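3-oxo-glucose-6-phosphate:glutamate aminotransferase (PDB 4K2M) catalyses the reversible pyridoxal phosphate-dependent transamination of 3-dehydro-glucose 6-phosphate with glutamate, giving kanosamine 6-phosphate for antibiotic biosynthesis. Local coordinates at residues G134-G139 / I272-H277; T128-I133 / G258-D263. One frame throughout, in Å; residues are numbered along the deposited sequence.

Interaction 1. Residues G134-G139 / I272-H277. With O1G (3-deoxy-3-[(E)-({3-hydroxy-2-methyl-5-[(phosphonooxy)methyl]pyridin-4-yl}methylidene)amino]-6-O-phosphono-alpha-D-gluco pyranose), chain I.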
loop_
_atom_site.group_PDB
_atom_site.type_symbol
_atom_site.label_atom_id
_atom_site.label_comp_id
_atom_site.label_asym_id
_atom_site.label_seq_id
_atom_site.Cartn_x
_atom_site.Cartn_y
_atom_site.Cartn_z
ATOM N N GLY A 134 7.971 11.971 -4.320
ATOM C CA GLY A 134 8.908 13.063 -4.091
ATOM C C GLY A 134 9.466 13.612 -5.398
ATOM O O GLY A 134 9.564 14.823 -5.590
ATOM N N LEU A 135 9.835 12.718 -6.310
ATOM C CA LEU A 135 10.327 13.146 -7.625
ATOM C C LEU A 135 9.284 13.976 -8.363
ATOM O O LEU A 135 9.576 15.052 -8.898
ATOM C CB LEU A 135 10.739 11.932 -8.468
ATOM C CG LEU A 135 12.049 11.250 -8.060
ATOM C CD1 LEU A 135 12.199 9.882 -8.726
ATOM C CD2 LEU A 135 13.216 12.136 -8.431
ATOM N N LEU A 136 8.057 13.477 -8.401
ATOM C CA LEU A 136 6.997 14.203 -9.086
ATOM C C LEU A 136 6.691 15.541 -8.414
ATOM O O LEU A 136 6.490 16.553 -9.099
ATOM C CB LEU A 136 5.735 13.334 -9.180
ATOM C CG LEU A 136 5.883 12.091 -10.050
ATOM C CD1 LEU A 136 4.709 11.141 -9.854
ATOM C CD2 LEU A 136 5.989 12.463 -11.541
ATOM N N ALA A 137 6.640 15.554 -7.085
ATOM C CA ALA A 137 6.379 16.787 -6.342
ATOM C C ALA A 137 7.460 17.828 -6.592
ATOM O O ALA A 137 7.180 19.024 -6.616
ATOM C CB ALA A 137 6.221 16.511 -4.828
ATOM N N LEU A 138 8.692 17.363 -6.774
ATOM C CA LEU A 138 9.824 18.239 -7.073
ATOM C C LEU A 138 9.810 18.721 -8.523
ATOM O O LEU A 138 10.669 19.494 -8.933
ATOM C CB LEU A 138 11.139 17.510 -6.799
ATOM C CG LEU A 138 11.619 17.452 -5.349
ATOM C CD1 LEU A 138 12.745 16.420 -5.204
ATOM C CD2 LEU A 138 12.120 18.825 -4.911
ATOM N N GLY A 139 8.838 18.261 -9.301
ATOM C CA GLY A 139 8.661 18.761 -10.658
ATOM C C GLY A 139 9.263 17.904 -11.750
ATOM O O GLY A 139 9.489 18.400 -12.860
ATOM N N ILE A 272 1.463 15.830 -0.745
ATOM C CA ILE A 272 0.154 15.384 -0.282
ATOM C C ILE A 272 -0.786 15.208 -1.465
ATOM O O ILE A 272 -1.537 14.229 -1.523
ATOM C CB ILE A 272 -0.451 16.356 0.744
ATOM C CG1 ILE A 272 0.421 16.392 2.004
ATOM C CG2 ILE A 272 -1.870 15.938 1.104
ATOM C CD1 ILE A 272 0.052 17.506 2.978
ATOM N N GLN A 273 -0.750 16.143 -2.414
ATOM C CA GLN A 273 -1.628 16.050 -3.584
ATOM C C GLN A 273 -1.315 14.807 -4.413
ATOM O O GLN A 273 -2.215 14.055 -4.766
ATOM C CB GLN A 273 -1.540 17.330 -4.446
ATOM C CG GLN A 273 -1.985 18.571 -3.692
ATOM C CD GLN A 273 -1.551 19.859 -4.367
ATOM O OE1 GLN A 273 -0.759 19.847 -5.318
ATOM N NE2 GLN A 273 -2.076 20.980 -3.882
ATOM N N PHE A 274 -0.039 14.556 -4.677
ATOM C CA PHE A 274 0.342 13.358 -5.426
ATOM C C PHE A 274 0.048 12.053 -4.671
ATOM O O PHE A 274 -0.225 11.024 -5.291
ATOM C CB PHE A 274 1.826 13.403 -5.810
ATOM C CG PHE A 274 2.090 14.076 -7.121
ATOM C CD1 PHE A 274 1.705 13.473 -8.308
ATOM C CD2 PHE A 274 2.731 15.303 -7.168
ATOM C CE1 PHE A 274 1.953 14.082 -9.531
ATOM C CE2 PHE A 274 2.984 15.931 -8.390
ATOM C CZ PHE A 274 2.600 15.316 -9.567
ATOM N N SER A 275 0.097 12.105 -3.342
ATOM C CA SER A 275 -0.098 10.910 -2.508
ATOM C C SER A 275 -1.562 10.511 -2.437
ATOM O O SER A 275 -1.916 9.385 -2.035
ATOM C CB SER A 275 0.405 11.179 -1.092
ATOM O OG SER A 275 -0.559 11.941 -0.363
ATOM N N TYR A 276 -2.438 11.447 -2.785
ATOM C CA TYR A 276 -3.861 11.177 -2.667
ATOM C C TYR A 276 -4.682 11.756 -3.820
ATOM O O TYR A 276 -5.384 12.763 -3.661
ATOM C CB TYR A 276 -4.381 11.633 -1.298
ATOM C CG TYR A 276 -5.710 11.033 -0.916
ATOM C CD1 TYR A 276 -5.864 9.657 -0.800
ATOM C CD2 TYR A 276 -6.811 11.844 -0.648
ATOM C CE1 TYR A 276 -7.094 9.098 -0.439
ATOM C CE2 TYR A 276 -8.036 11.304 -0.287
ATOM C CZ TYR A 276 -8.164 9.927 -0.180
ATOM O OH TYR A 276 -9.365 9.375 0.183
ATOM N N HIS A 277 -4.550 11.108 -4.978
ATOM C CA HIS A 277 -5.452 11.286 -6.127
ATOM C C HIS A 277 -5.402 12.646 -6.810
ATOM O O HIS A 277 -6.196 12.925 -7.717
ATOM C CB HIS A 277 -6.893 10.923 -5.744
ATOM C CG HIS A 277 -7.085 9.463 -5.464
ATOM N ND1 HIS A 277 -6.846 8.491 -6.416
ATOM C CD2 HIS A 277 -7.474 8.806 -4.344
ATOM C CE1 HIS A 277 -7.076 7.300 -5.891
ATOM N NE2 HIS A 277 -7.467 7.463 -4.640
HETATM P P O1G I . -8.998 1.882 -4.104
HETATM C C3A O1G I . -13.963 3.130 -6.834
HETATM O O3 O1G I . -15.069 3.444 -6.115
HETATM C C1 O1G I . -14.454 6.683 -1.628
HETATM N "N1'" O1G I . -12.909 2.513 -8.853
HETATM C C2 O1G I . -14.458 5.896 -2.941
HETATM O O2 O1G I . -15.868 5.585 -3.216
HETATM C C9A O1G I . -14.037 2.820 -8.189
HETATM C C2A O1G I . -15.362 2.814 -8.940
HETATM C C3 O1G I . -13.640 4.601 -2.855
HETATM N "N3'" O1G I . -13.558 4.168 -4.257
HETATM O O1 O1G I . -15.173 5.960 -0.625
HETATM C C4 O1G I . -12.257 4.832 -2.203
HETATM O O4 O1G I . -11.904 3.478 -1.847
HETATM C C4A O1G I . -12.734 3.115 -6.179
HETATM C C4B O1G I . -12.618 3.452 -4.750
HETATM C C5 O1G I . -12.463 5.598 -0.898
HETATM O O5 O1G I . -13.110 6.859 -1.134
HETATM C C5A O1G I . -11.591 2.788 -6.890
HETATM C C5T O1G I . -10.162 2.730 -6.337
HETATM C C6 O1G I . -11.186 6.007 -0.219
HETATM C C6A O1G I . -11.704 2.485 -8.238
HETATM O OP1 O1G I . -7.694 2.331 -4.719
HETATM O OP2 O1G I . -8.903 0.501 -3.526
HETATM O OP3 O1G I . -9.526 2.945 -3.116
HETATM O OP4 O1G I . -10.113 1.714 -5.294
HETATM O O6 O1G I . -11.296 6.622 1.013
HETATM P "P'" O1G I . -10.129 6.421 2.104
HETATM O OP6 O1G I . -9.955 4.919 2.255
HETATM O OP7 O1G I . -8.907 7.137 1.565
HETATM O OP8 O1G I . -10.725 7.075 3.346
#

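Interaction 2. Residues T128-I133 / G258-D263. With O1G (3-deoxy-3-[(E)-({3-hydroxy-2-methyl-5-[(phosphonooxy)methyl]pyridin-4-yl}methylidene)amino]-6-O-phosphono-alpha-D-gluco pyranose), chain C.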
loop_
_atom_site.group_PDB
_atom_site.type_symbol
_atom_site.label_atom_id
_atom_site.label_comp_id
_atom_site.label_asym_id
_atom_site.label_seq_id
_atom_site.Cartn_x
_atom_site.Cartn_y
_atom_site.Cartn_z
ATOM N N THR A 128 9.092 2.983 -1.846
ATOM C CA THR A 128 9.100 3.172 -3.294
ATOM C C THR A 128 8.183 4.323 -3.695
ATOM O O THR A 128 8.555 5.192 -4.517
ATOM C CB THR A 128 8.644 1.882 -4.026
ATOM O OG1 THR A 128 9.536 0.812 -3.684
ATOM C CG2 THR A 128 8.674 2.088 -5.537
ATOM N N ASP A 129 6.990 4.342 -3.105
ATOM C CA ASP A 129 6.026 5.393 -3.393
ATOM C C ASP A 129 6.535 6.751 -2.911
ATOM O O ASP A 129 6.308 7.767 -3.569
ATOM C CB ASP A 129 4.669 5.083 -2.748
ATOM C CG ASP A 129 3.974 3.879 -3.386
ATOM O OD1 ASP A 129 3.611 3.976 -4.575
ATOM O OD2 ASP A 129 3.798 2.843 -2.697
ATOM N N ALA A 130 7.216 6.765 -1.772
ATOM C CA ALA A 130 7.798 7.997 -1.265
ATOM C C ALA A 130 8.775 8.605 -2.286
ATOM O O ALA A 130 8.763 9.815 -2.542
ATOM C CB ALA A 130 8.505 7.739 0.070
ATOM N N ILE A 131 9.630 7.776 -2.878
ATOM C CA ILE A 131 10.579 8.300 -3.859
ATOM C C ILE A 131 9.845 8.787 -5.105
ATOM O O ILE A 131 10.134 9.866 -5.632
ATOM C CB ILE A 131 11.632 7.241 -4.231
ATOM C CG1 ILE A 131 12.398 6.817 -2.973
ATOM C CG2 ILE A 131 12.583 7.806 -5.323
ATOM C CD1 ILE A 131 13.194 5.519 -3.152
ATOM N N MET A 132 8.890 7.991 -5.580
ATOM C CA MET A 132 8.148 8.344 -6.780
ATOM C C MET A 132 7.378 9.646 -6.609
ATOM O O MET A 132 7.446 10.546 -7.455
ATOM C CB MET A 132 7.186 7.208 -7.153
ATOM C CG MET A 132 6.524 7.405 -8.475
ATOM S SD MET A 132 5.402 6.020 -8.755
ATOM C CE MET A 132 4.224 6.268 -7.427
ATOM N N ILE A 133 6.656 9.764 -5.503
ATOM C CA ILE A 133 5.926 10.986 -5.221
ATOM C C ILE A 133 6.868 12.178 -5.033
ATOM O O ILE A 133 6.608 13.275 -5.552
ATOM C CB ILE A 133 5.028 10.790 -3.990
ATOM C CG1 ILE A 133 3.867 9.865 -4.369
ATOM C CG2 ILE A 133 4.464 12.109 -3.520
ATOM C CD1 ILE A 133 3.186 9.238 -3.143
ATOM N N GLY A 258 5.885 4.040 4.164
ATOM C CA GLY A 258 7.096 4.849 4.096
ATOM C C GLY A 258 6.785 6.296 4.430
ATOM O O GLY A 258 5.716 6.603 4.939
ATOM N N ALA A 259 7.719 7.202 4.168
ATOM C CA ALA A 259 7.418 8.609 4.403
ATOM C C ALA A 259 8.263 9.520 3.563
ATOM O O ALA A 259 9.366 9.161 3.150
ATOM C CB ALA A 259 7.597 8.953 5.867
ATOM N N ILE A 260 7.739 10.718 3.336
ATOM C CA ILE A 260 8.498 11.797 2.723
ATOM C C ILE A 260 8.662 12.875 3.788
ATOM O O ILE A 260 7.702 13.212 4.477
ATOM C CB ILE A 260 7.711 12.402 1.567
ATOM C CG1 ILE A 260 7.580 11.393 0.428
ATOM C CG2 ILE A 260 8.416 13.651 1.038
ATOM C CD1 ILE A 260 6.570 11.825 -0.637
ATOM N N ALA A 261 9.867 13.417 3.937
ATOM C CA ALA A 261 10.069 14.506 4.887
ATOM C C ALA A 261 10.680 15.688 4.173
ATOM O O ALA A 261 11.576 15.527 3.350
ATOM C CB ALA A 261 10.953 14.061 6.035
ATOM N N THR A 262 10.179 16.886 4.465
ATOM C CA THR A 262 10.730 18.086 3.839
ATOM C C THR A 262 10.489 19.284 4.733
ATOM O O THR A 262 9.584 19.260 5.571
ATOM C CB THR A 262 10.139 18.333 2.423
ATOM O OG1 THR A 262 10.822 19.442 1.810
ATOM C CG2 THR A 262 8.638 18.641 2.490
ATOM N N ASP A 263 11.322 20.314 4.574
ATOM C CA ASP A 263 11.088 21.580 5.252
ATOM C C ASP A 263 10.279 22.551 4.399
ATOM O O ASP A 263 9.838 23.593 4.884
ATOM C CB ASP A 263 12.415 22.234 5.662
ATOM C CG ASP A 263 13.035 21.588 6.888
ATOM O OD1 ASP A 263 12.284 21.089 7.756
ATOM O OD2 ASP A 263 14.283 21.594 7.000
HETATM P P O1G C . 9.814 -0.144 0.223
HETATM C C3A O1G C . 15.615 -0.035 -0.080
HETATM O O3 O1G C . 16.343 -0.988 0.550
HETATM C C1 O1G C . 14.546 -6.282 0.523
HETATM N "N1'" O1G C . 15.425 2.046 -1.188
HETATM C C2 O1G C . 14.958 -4.816 0.364
HETATM O O2 O1G C . 16.236 -4.740 1.083
HETATM C C9A O1G C . 16.199 1.135 -0.577
HETATM C C2A O1G C . 17.682 1.435 -0.444
HETATM C C3 O1G C . 13.932 -3.820 0.930
HETATM N "N3'" O1G C . 14.384 -2.507 0.437
HETATM O O1 O1G C . 14.608 -6.708 1.893
HETATM C C4 O1G C . 12.491 -4.166 0.507
HETATM O O4 O1G C . 11.721 -3.450 1.493
HETATM C C4A O1G C . 14.256 -0.255 -0.219
HETATM C C4B O1G C . 13.618 -1.494 0.273
HETATM C C5 O1G C . 12.253 -5.648 0.790
HETATM O O5 O1G C . 13.193 -6.471 0.087
HETATM C C5A O1G C . 13.478 0.704 -0.862
HETATM C C5T O1G C . 11.963 0.632 -1.115
HETATM C C6 O1G C . 10.956 -6.172 0.241
HETATM C C6A O1G C . 14.097 1.847 -1.344
HETATM O OP1 O1G C . 9.092 0.301 -1.031
HETATM O OP2 O1G C . 9.207 0.405 1.471
HETATM O OP3 O1G C . 10.084 -1.666 0.222
HETATM O OP4 O1G C . 11.272 0.603 0.155
HETATM O O6 O1G C . 10.590 -7.424 0.684
HETATM P "P'" O1G C . 9.041 -7.802 0.890
HETATM O OP6 O1G C . 8.533 -6.868 1.968
HETATM O OP7 O1G C . 8.326 -7.650 -0.434
HETATM O OP8 O1G C . 9.131 -9.259 1.351
#

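Interaction 1. Residues G134-G139 / I272-H277
The carbonyl oxygen of Ile-272 gathers three donors at the end of helix 265-275: Ser-275 OG binds Ile-272 O at 2.7 Å, tilted 28° from the carbonyl plane, while the backbone N atoms of Ser-275 and Tyr-276 add weak bonds. One residue ahead of Ser-275, Phe-274 makes the contact with helix 127-137. Its ring takes Leu-136 CB over the centre of one face, a CH-pi contact 3.8 Å from the centroid and 11° off the ring normal, and Leu-136 CD1 comes to 4.0 Å from Phe-274 CE1. Phe-274 CE2 meets the backbone instead, 3.6 Å from Leu-136 O, and Ala-137 CB brushes Phe-274 CD2. That same Leu-136 O accepts Gly-139 N in the Schellman motif that ends helix 127-137. Two helices of the aspartate aminotransferase fold are thus joined where both finish, and the chain beyond Phe-274 turns into an active site. Tyr-276, with CG anti to its backbone N (chi1 -162°), carries its hydroxyl to the sugar phosphate of the external aldimine, Tyr-276 OH donating to OP7 at 2.7 Å. This phosphate oxygen lies near the plane of the tyrosine ring, whereas the cofactor half of the ligand is bound by Ser-244 and Gln-227 of the second subunit.

Interaction 2. Residues T128-I133 / G258-D263
Helix 128-133 lies over strand 258-262 with short-segment axes 7.1 Å apart at closest and running the same way within 34°, the CA atoms of Ala-130 and Ile-260 being the nearest pair. The strand belongs to the mixed seven-stranded sheet of the fold-type I (aspartate aminotransferase) large domain, where it runs antiparallel to both neighbours, 120-124 and 240-244, and the helix packs on one face of that sheet. Small and branched side chains mesh here without any hydrogen bond between the segments. The methyl of Ala-130 points at the strand and settles on its backbone, CB 3.5 Å from Ala-259 O, while meeting Ile-260 CG1 at 3.8 Å. Ile-260 in turn extends its longer branch up to the helix: CG1 stands anti to the carbonyl carbon (chi1 -67°), and CD1 ends 3.5 Å from Ala-130 O. Ile-260 CD1 also meets Ile-133, whose CG2 lies 3.6 Å away, the two isoleucines crossing at about a right angle. Cys-271 also touches Ile-260, so helix 265-275 shares this buried patch. The N-terminal end of helix 127-137 meets the cofactor phosphate of the aldimine, whose charge the helix dipole would be expected to stabilise. Thr-128 OG1 sits beside its own backbone N, which lets one residue grip a single phosphate oxygen twice: Thr-128 OG1 donates to OP1 at 2.7 Å, and Thr-128 N donates to OP1 at 2.8 Å with an N-H...O angle of 155°.

In the fold
Interactions 1 and 2 lie side by side, their centres about 9 Å apart, along helix 127-137: Ala-130 and Ile-133 meet strand 258-262, while Leu-136 and Ala-137 reach helix 265-275. Their partners also follow each other, strand 258-262 leading into helix 265-275, so the segments alternate along the chain. The two contacts meet directly, Ile-133 CG2 packing 3.7 Å from Phe-274 CB, and together join helix, strand and following helix within the large domain. The four segments contribute to two different active sites: Thr-128 binds a cofactor phosphate in one, while Tyr-276 reaches the sugar phosphate in the other. Each site of the homodimer therefore draws on both subunits.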